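Side-chain contacts in Cel44C (Paenibacillus polymyxa, PDB 2YIH), which hydrolyses xyloglucan and probably other beta-1,4-glucans as the glycoside hydrolase family 44 part of a longer, multidomain protein: residues P188-H193 against V232-G237; W257-Y262 against D279-H284. The protein carries 8 engineered substitutions. One frame throughout, in Å; residues are numbered along the deposited sequence.

Interaction 1: residues P188-H193 against V232-G237; sequences PALWSH and VLYGFG. With XYS (alpha-D-xylopyranose), chain B; BGC (beta-D-glucopyranose), chain C; BGC (beta-D-glucopyranose), chain D.
The isobutyl group of L190 is held between the Y234 ring and three bound sugars, each methyl working on both sides. CD1 of L190 lies over one face of Y234, 4.0 Å from the ring centroid and 29° off the normal, a CH-pi contact; it also comes within 3.6 Å of C3 of the chain C glucose. CD2 of L190 meets C5 of the xylose at 3.4 Å and lies 3.8 Å from CD2 of Y234. The two side chains cross at about a right angle. With CG of Y234 between its backbone N and carbonyl carbon (chi1 88°), the ring is set beside L190, one face over its methyls. Its OH hydrogen-bonds to Q243, which also binds the xylose, and weakly to a further glucose. Beneath, CD of P188 rests 3.8 Å from O of V232. O5 of the xylose also sits 3.1 Å above the H193 ring plane, offset toward its rim. Replacing Y234 by an alanine would probably leave L190 CD1 without its aromatic face and Q243 without the hydroxyl partner. The L190 methyls thus form the apolar surface against the sugars, backed by the Y234 face, its hydroxyl tied mainly to Q243.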
loop_
_atom_site.group_PDB
_atom_site.type_symbol
_atom_site.label_atom_id
_atom_site.label_comp_id
_atom_site.label_asym_id
_atom_site.label_seq_id
_atom_site.Cartn_x
_atom_site.Cartn_y
_atom_site.Cartn_z
ATOM N N PRO A 188 -12.129 3.931 -8.578
ATOM C CA PRO A 188 -13.320 4.498 -9.242
ATOM C C PRO A 188 -13.397 4.251 -10.762
ATOM O O PRO A 188 -14.506 4.046 -11.296
ATOM C CB PRO A 188 -13.219 5.994 -8.910
ATOM C CG PRO A 188 -11.710 6.214 -8.669
ATOM C CD PRO A 188 -11.336 4.983 -7.885
ATOM N N ALA A 189 -12.255 4.185 -11.451
ATOM C CA ALA A 189 -12.256 3.918 -12.903
ATOM C C ALA A 189 -12.651 2.493 -13.217
ATOM O O ALA A 189 -12.995 2.206 -14.362
ATOM C CB ALA A 189 -10.903 4.250 -13.539
ATOM N N LEU A 190 -12.714 1.653 -12.164
ATOM C CA LEU A 190 -13.246 0.288 -12.279
ATOM C C LEU A 190 -14.651 0.108 -11.718
ATOM O O LEU A 190 -15.199 -1.006 -11.829
ATOM C CB LEU A 190 -12.282 -0.750 -11.682
ATOM C CG LEU A 190 -10.927 -0.817 -12.391
ATOM C CD1 LEU A 190 -10.151 -1.995 -11.855
ATOM C CD2 LEU A 190 -11.022 -0.898 -13.910
ATOM N N TRP A 191 -15.272 1.179 -11.209
ATOM C CA TRP A 191 -16.621 1.023 -10.680
ATOM C C TRP A 191 -17.537 0.348 -11.707
ATOM O O TRP A 191 -18.364 -0.508 -11.344
ATOM C CB TRP A 191 -17.227 2.377 -10.316
ATOM C CG TRP A 191 -16.764 2.953 -9.040
ATOM C CD1 TRP A 191 -16.070 2.317 -8.018
ATOM C CD2 TRP A 191 -16.929 4.313 -8.635
ATOM N NE1 TRP A 191 -15.828 3.219 -6.995
ATOM C CE2 TRP A 191 -16.341 4.447 -7.353
ATOM C CE3 TRP A 191 -17.524 5.429 -9.229
ATOM C CZ2 TRP A 191 -16.340 5.663 -6.645
ATOM C CZ3 TRP A 191 -17.537 6.668 -8.524
ATOM C CH2 TRP A 191 -16.946 6.767 -7.249
ATOM N N SER A 192 -17.453 0.753 -12.969
ATOM C CA SER A 192 -18.428 0.211 -13.943
ATOM C C SER A 192 -18.146 -1.229 -14.304
ATOM O O SER A 192 -19.017 -1.925 -14.842
ATOM C CB SER A 192 -18.509 1.077 -15.219
ATOM O OG SER A 192 -17.292 1.011 -15.915
ATOM N N HIS A 193 -16.947 -1.695 -13.992
ATOM C CA HIS A 193 -16.596 -3.096 -14.259
ATOM C C HIS A 193 -16.781 -3.995 -13.014
ATOM O O HIS A 193 -17.352 -5.103 -13.085
ATOM C CB HIS A 193 -15.153 -3.160 -14.789
ATOM C CG HIS A 193 -14.643 -4.559 -14.995
ATOM N ND1 HIS A 193 -14.842 -5.258 -16.165
ATOM C CD2 HIS A 193 -13.972 -5.396 -14.166
ATOM C CE1 HIS A 193 -14.317 -6.470 -16.048
ATOM N NE2 HIS A 193 -13.781 -6.578 -14.845
ATOM N N VAL A 232 -7.264 6.542 -5.226
ATOM C CA VAL A 232 -7.239 5.070 -5.041
ATOM C C VAL A 232 -7.270 4.362 -6.423
ATOM O O VAL A 232 -8.094 3.456 -6.687
ATOM C CB VAL A 232 -8.407 4.567 -4.097
ATOM C CG1 VAL A 232 -8.050 3.217 -3.489
ATOM C CG2 VAL A 232 -8.661 5.591 -2.937
ATOM N N LEU A 233 -6.431 4.832 -7.335
ATOM C CA LEU A 233 -6.498 4.381 -8.732
ATOM C C LEU A 233 -5.970 2.963 -8.907
ATOM O O LEU A 233 -4.914 2.602 -8.347
ATOM C CB LEU A 233 -5.685 5.325 -9.622
ATOM C CG LEU A 233 -6.165 6.778 -9.611
ATOM C CD1 LEU A 233 -5.303 7.647 -10.545
ATOM C CD2 LEU A 233 -7.644 6.905 -10.049
ATOM N N TYR A 234 -6.654 2.160 -9.735
ATOM C CA TYR A 234 -6.319 0.731 -9.822
ATOM C C TYR A 234 -4.963 0.440 -10.454
ATOM O O TYR A 234 -4.356 -0.613 -10.180
ATOM C CB TYR A 234 -7.419 -0.050 -10.570
ATOM C CG TYR A 234 -7.232 -0.097 -12.071
ATOM C CD1 TYR A 234 -6.460 -1.105 -12.685
ATOM C CD2 TYR A 234 -7.836 0.857 -12.885
ATOM C CE1 TYR A 234 -6.303 -1.139 -14.112
ATOM C CE2 TYR A 234 -7.684 0.828 -14.292
ATOM C CZ TYR A 234 -6.921 -0.179 -14.884
ATOM O OH TYR A 234 -6.756 -0.202 -16.257
ATOM N N GLY A 235 -4.506 1.309 -11.360
ATOM C CA GLY A 235 -3.344 0.972 -12.184
ATOM C C GLY A 235 -3.166 1.990 -13.295
ATOM O O GLY A 235 -3.903 2.965 -13.386
ATOM N N PHE A 236 -2.171 1.757 -14.149
ATOM C CA PHE A 236 -1.707 2.781 -15.048
ATOM C C PHE A 236 -2.794 3.323 -15.994
ATOM O O PHE A 236 -2.828 4.518 -16.277
ATOM C CB PHE A 236 -0.497 2.282 -15.844
ATOM C CG PHE A 236 0.122 3.364 -16.672
ATOM C CD1 PHE A 236 0.986 4.278 -16.085
ATOM C CD2 PHE A 236 -0.339 3.602 -17.952
ATOM C CE1 PHE A 236 1.492 5.362 -16.836
ATOM C CE2 PHE A 236 0.137 4.680 -18.680
ATOM C CZ PHE A 236 1.014 5.566 -18.114
ATOM N N GLY A 237 -3.704 2.469 -16.456
ATOM C CA GLY A 237 -4.754 2.975 -17.352
ATOM C C GLY A 237 -5.622 4.053 -16.699
ATOM O O GLY A 237 -6.109 4.968 -17.373
HETATM C C1 XYS B . -11.372 -4.197 -16.779
HETATM C C2 XYS B . -11.891 -4.491 -18.180
HETATM C C3 XYS B . -11.656 -3.257 -19.034
HETATM C C4 XYS B . -12.454 -2.113 -18.438
HETATM C C5 XYS B . -12.124 -1.903 -16.958
HETATM O O2 XYS B . -11.212 -5.616 -18.741
HETATM O O3 XYS B . -12.160 -3.480 -20.351
HETATM O O4 XYS B . -12.191 -0.944 -19.230
HETATM O O5 XYS B . -12.155 -3.142 -16.210
HETATM C C2 BGC C . -9.870 -6.000 -11.810
HETATM C C3 BGC C . -10.292 -5.294 -10.519
HETATM C C4 BGC C . -9.183 -5.434 -9.476
HETATM C C5 BGC C . -7.806 -5.089 -10.040
HETATM C C6 BGC C . -6.756 -5.504 -9.011
HETATM C C1 BGC C . -8.529 -5.435 -12.275
HETATM O O2 BGC C . -10.846 -5.816 -12.845
HETATM O O3 BGC C . -11.497 -5.872 -9.992
HETATM O O4 BGC C . -9.417 -4.671 -8.281
HETATM O O5 BGC C . -7.582 -5.786 -11.272
HETATM O O6 BGC C . -7.033 -6.814 -8.498
HETATM C C2 BGC D . -5.252 -5.043 -15.829
HETATM C C3 BGC D . -6.082 -5.898 -14.879
HETATM C C4 BGC D . -7.366 -5.153 -14.444
HETATM C C5 BGC D . -8.066 -4.726 -15.736
HETATM C C6 BGC D . -9.392 -3.999 -15.537
HETATM C C1 BGC D . -6.069 -4.561 -17.008
HETATM O O2 BGC D . -4.126 -5.761 -16.358
HETATM O O3 BGC D . -5.282 -6.133 -13.726
HETATM O O4 BGC D . -8.180 -5.969 -13.561
HETATM O O5 BGC D . -7.224 -3.861 -16.519
HETATM O O6 BGC D . -9.992 -3.804 -16.818
#

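Interaction 2: residues W257-Y262 against D279-H284; sequences WFVDYY and DVFDVH
F281 reaches from its strand to the helix and touches V259 and Y262 with different parts of one ring. At CB the chain turns so that CG is anti to the backbone N (chi1 -173°), which carries the ring across to the helix. Along one side of the ring, CD1 approaches Y262 CD2 at 3.9 Å, and CE1 then meets the same carbon at 3.6 Å; Y262 CD2 lies at the edge of the F281 ring, near its plane. The two rings are oblique, their planes at 66° and centroids 5.9 Å apart. At the tip, CZ comes 3.8 Å from CG1 and 3.9 Å from CG2 of V259, touching both branches of the valine, while CE2 is 4.1 Å from CG1. V259 and Y262 stand three residues apart on the helix, so one ring bridges a single helical turn. P231 of the adjacent strand touches both F281 and Y262. On the strand's other side D282 and H284 bond to T357 and E187. The contact is wholly carbon to carbon, implying that shape and dispersion, without polar pairing, join helix 258-273 to the outside of the barrel strand.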
loop_
_atom_site.group_PDB
_atom_site.type_symbol
_atom_site.label_atom_id
_atom_site.label_comp_id
_atom_site.label_asym_id
_atom_site.label_seq_id
_atom_site.Cartn_x
_atom_site.Cartn_y
_atom_site.Cartn_z
ATOM N N TRP A 257 -1.490 13.767 -17.916
ATOM C CA TRP A 257 -2.274 12.592 -17.543
ATOM C C TRP A 257 -3.269 12.952 -16.472
ATOM O O TRP A 257 -3.204 14.060 -15.913
ATOM C CB TRP A 257 -1.390 11.403 -17.095
ATOM C CG TRP A 257 -0.404 11.635 -15.924
ATOM C CD1 TRP A 257 0.041 12.828 -15.413
ATOM C CD2 TRP A 257 0.330 10.606 -15.248
ATOM N NE1 TRP A 257 0.984 12.592 -14.432
ATOM C CE2 TRP A 257 1.190 11.238 -14.325
ATOM C CE3 TRP A 257 0.346 9.204 -15.345
ATOM C CZ2 TRP A 257 2.053 10.517 -13.483
ATOM C CZ3 TRP A 257 1.220 8.476 -14.526
ATOM C CH2 TRP A 257 2.060 9.136 -13.608
ATOM N N PHE A 258 -4.209 12.033 -16.209
ATOM C CA PHE A 258 -5.288 12.287 -15.233
ATOM C C PHE A 258 -4.734 12.611 -13.828
ATOM O O PHE A 258 -5.327 13.395 -13.082
ATOM C CB PHE A 258 -6.274 11.082 -15.197
ATOM C CG PHE A 258 -7.289 11.181 -14.103
ATOM C CD1 PHE A 258 -8.365 12.043 -14.217
ATOM C CD2 PHE A 258 -7.060 10.548 -12.872
ATOM C CE1 PHE A 258 -9.256 12.244 -13.111
ATOM C CE2 PHE A 258 -7.915 10.727 -11.778
ATOM C CZ PHE A 258 -9.018 11.597 -11.876
ATOM N N VAL A 259 -3.606 11.989 -13.476
ATOM C CA VAL A 259 -2.939 12.248 -12.188
ATOM C C VAL A 259 -2.851 13.773 -11.976
ATOM O O VAL A 259 -3.224 14.276 -10.920
ATOM C CB VAL A 259 -1.510 11.624 -12.171
ATOM C CG1 VAL A 259 -0.636 12.180 -10.986
ATOM C CG2 VAL A 259 -1.597 10.080 -12.137
ATOM N N ASP A 260 -2.393 14.496 -13.004
ATOM C CA ASP A 260 -2.224 15.955 -12.911
ATOM C C ASP A 260 -3.544 16.700 -12.810
ATOM O O ASP A 260 -3.675 17.625 -11.994
ATOM C CB ASP A 260 -1.456 16.478 -14.138
ATOM C CG ASP A 260 -0.005 16.025 -14.144
ATOM O OD1 ASP A 260 0.510 15.616 -13.081
ATOM O OD2 ASP A 260 0.610 16.024 -15.226
ATOM N N TYR A 261 -4.529 16.274 -13.610
ATOM C CA TYR A 261 -5.858 16.895 -13.565
ATOM C C TYR A 261 -6.441 16.793 -12.151
ATOM O O TYR A 261 -6.978 17.758 -11.606
ATOM C CB TYR A 261 -6.805 16.242 -14.603
ATOM C CG TYR A 261 -8.273 16.625 -14.446
ATOM C CD1 TYR A 261 -8.791 17.751 -15.090
ATOM C CD2 TYR A 261 -9.161 15.836 -13.695
ATOM C CE1 TYR A 261 -10.147 18.100 -14.938
ATOM C CE2 TYR A 261 -10.509 16.178 -13.548
ATOM C CZ TYR A 261 -10.992 17.310 -14.172
ATOM O OH TYR A 261 -12.300 17.664 -14.030
ATOM N N TYR A 262 -6.377 15.592 -11.589
ATOM C CA TYR A 262 -6.931 15.357 -10.254
ATOM C C TYR A 262 -6.235 16.211 -9.189
ATOM O O TYR A 262 -6.887 16.859 -8.373
ATOM C CB TYR A 262 -6.821 13.886 -9.898
ATOM C CG TYR A 262 -7.389 13.502 -8.536
ATOM C CD1 TYR A 262 -8.746 13.143 -8.390
ATOM C CD2 TYR A 262 -6.541 13.373 -7.427
ATOM C CE1 TYR A 262 -9.239 12.749 -7.159
ATOM C CE2 TYR A 262 -7.015 12.975 -6.217
ATOM C CZ TYR A 262 -8.356 12.640 -6.094
ATOM O OH TYR A 262 -8.795 12.188 -4.904
ATOM N N ASP A 279 -5.066 14.778 1.280
ATOM C CA ASP A 279 -3.830 14.695 2.030
ATOM C C ASP A 279 -2.826 13.760 1.390
ATOM O O ASP A 279 -1.621 14.002 1.467
ATOM C CB ASP A 279 -4.121 14.252 3.464
ATOM C CG ASP A 279 -4.879 15.305 4.210
ATOM O OD1 ASP A 279 -4.224 16.332 4.526
ATOM O OD2 ASP A 279 -6.114 15.159 4.356
ATOM N N VAL A 280 -3.320 12.673 0.779
ATOM C CA VAL A 280 -2.441 11.625 0.277
ATOM C C VAL A 280 -2.946 11.171 -1.081
ATOM O O VAL A 280 -4.118 10.780 -1.205
ATOM C CB VAL A 280 -2.425 10.396 1.231
ATOM C CG1 VAL A 280 -1.408 9.340 0.764
ATOM C CG2 VAL A 280 -2.137 10.836 2.709
ATOM N N PHE A 281 -2.061 11.213 -2.062
ATOM C CA PHE A 281 -2.390 10.758 -3.404
ATOM C C PHE A 281 -2.127 9.273 -3.415
ATOM O O PHE A 281 -1.024 8.828 -3.075
ATOM C CB PHE A 281 -1.554 11.488 -4.459
ATOM C CG PHE A 281 -1.976 11.157 -5.875
ATOM C CD1 PHE A 281 -3.034 11.831 -6.465
ATOM C CD2 PHE A 281 -1.342 10.135 -6.582
ATOM C CE1 PHE A 281 -3.463 11.490 -7.775
ATOM C CE2 PHE A 281 -1.753 9.789 -7.878
ATOM C CZ PHE A 281 -2.832 10.463 -8.464
ATOM N N ASP A 282 -3.184 8.512 -3.727
ATOM C CA ASP A 282 -3.330 7.095 -3.365
ATOM C C ASP A 282 -3.471 6.302 -4.679
ATOM O O ASP A 282 -4.392 6.559 -5.455
ATOM C CB ASP A 282 -4.611 6.993 -2.527
ATOM C CG ASP A 282 -4.932 5.573 -2.051
ATOM O OD1 ASP A 282 -4.561 4.604 -2.742
ATOM O OD2 ASP A 282 -5.588 5.432 -1.002
ATOM N N VAL A 283 -2.493 5.443 -4.968
ATOM C CA VAL A 283 -2.561 4.528 -6.126
ATOM C C VAL A 283 -2.415 3.049 -5.729
ATOM O O VAL A 283 -1.874 2.712 -4.669
ATOM C CB VAL A 283 -1.471 4.864 -7.170
ATOM C CG1 VAL A 283 -1.652 6.283 -7.694
ATOM C CG2 VAL A 283 -0.070 4.670 -6.595
ATOM N N HIS A 284 -2.937 2.175 -6.592
ATOM C CA HIS A 284 -2.599 0.747 -6.565
ATOM C C HIS A 284 -1.619 0.416 -7.699
ATOM O O HIS A 284 -1.650 1.042 -8.756
ATOM C CB HIS A 284 -3.889 -0.066 -6.707
ATOM C CG HIS A 284 -4.844 0.172 -5.575
ATOM N ND1 HIS A 284 -6.119 -0.354 -5.534
ATOM C CD2 HIS A 284 -4.668 0.836 -4.404
ATOM C CE1 HIS A 284 -6.699 -0.005 -4.395
ATOM N NE2 HIS A 284 -5.835 0.715 -3.688
#

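Overall arrangement
Both interactions belong to the closed eight-stranded parallel barrel of the family 44 domain, a TIM barrel, their centres 12 Å apart. They follow in series along the chain: interaction 1 runs from the loop after strand 181-184 to the end of strand 227-233, and interaction 2 closes the next beta-alpha-beta crossover, through helix 258-273 to strand 280-285. The two strands are neighbours, and the interactions meet there: the L233 O to H284 N distance of 2.7 Å fits a backbone hydrogen bond. Thus the glycan-binding surface of interaction 1 lies at the strand ends, while interaction 2 packs the outer helix against the same sheet, away from the pocket.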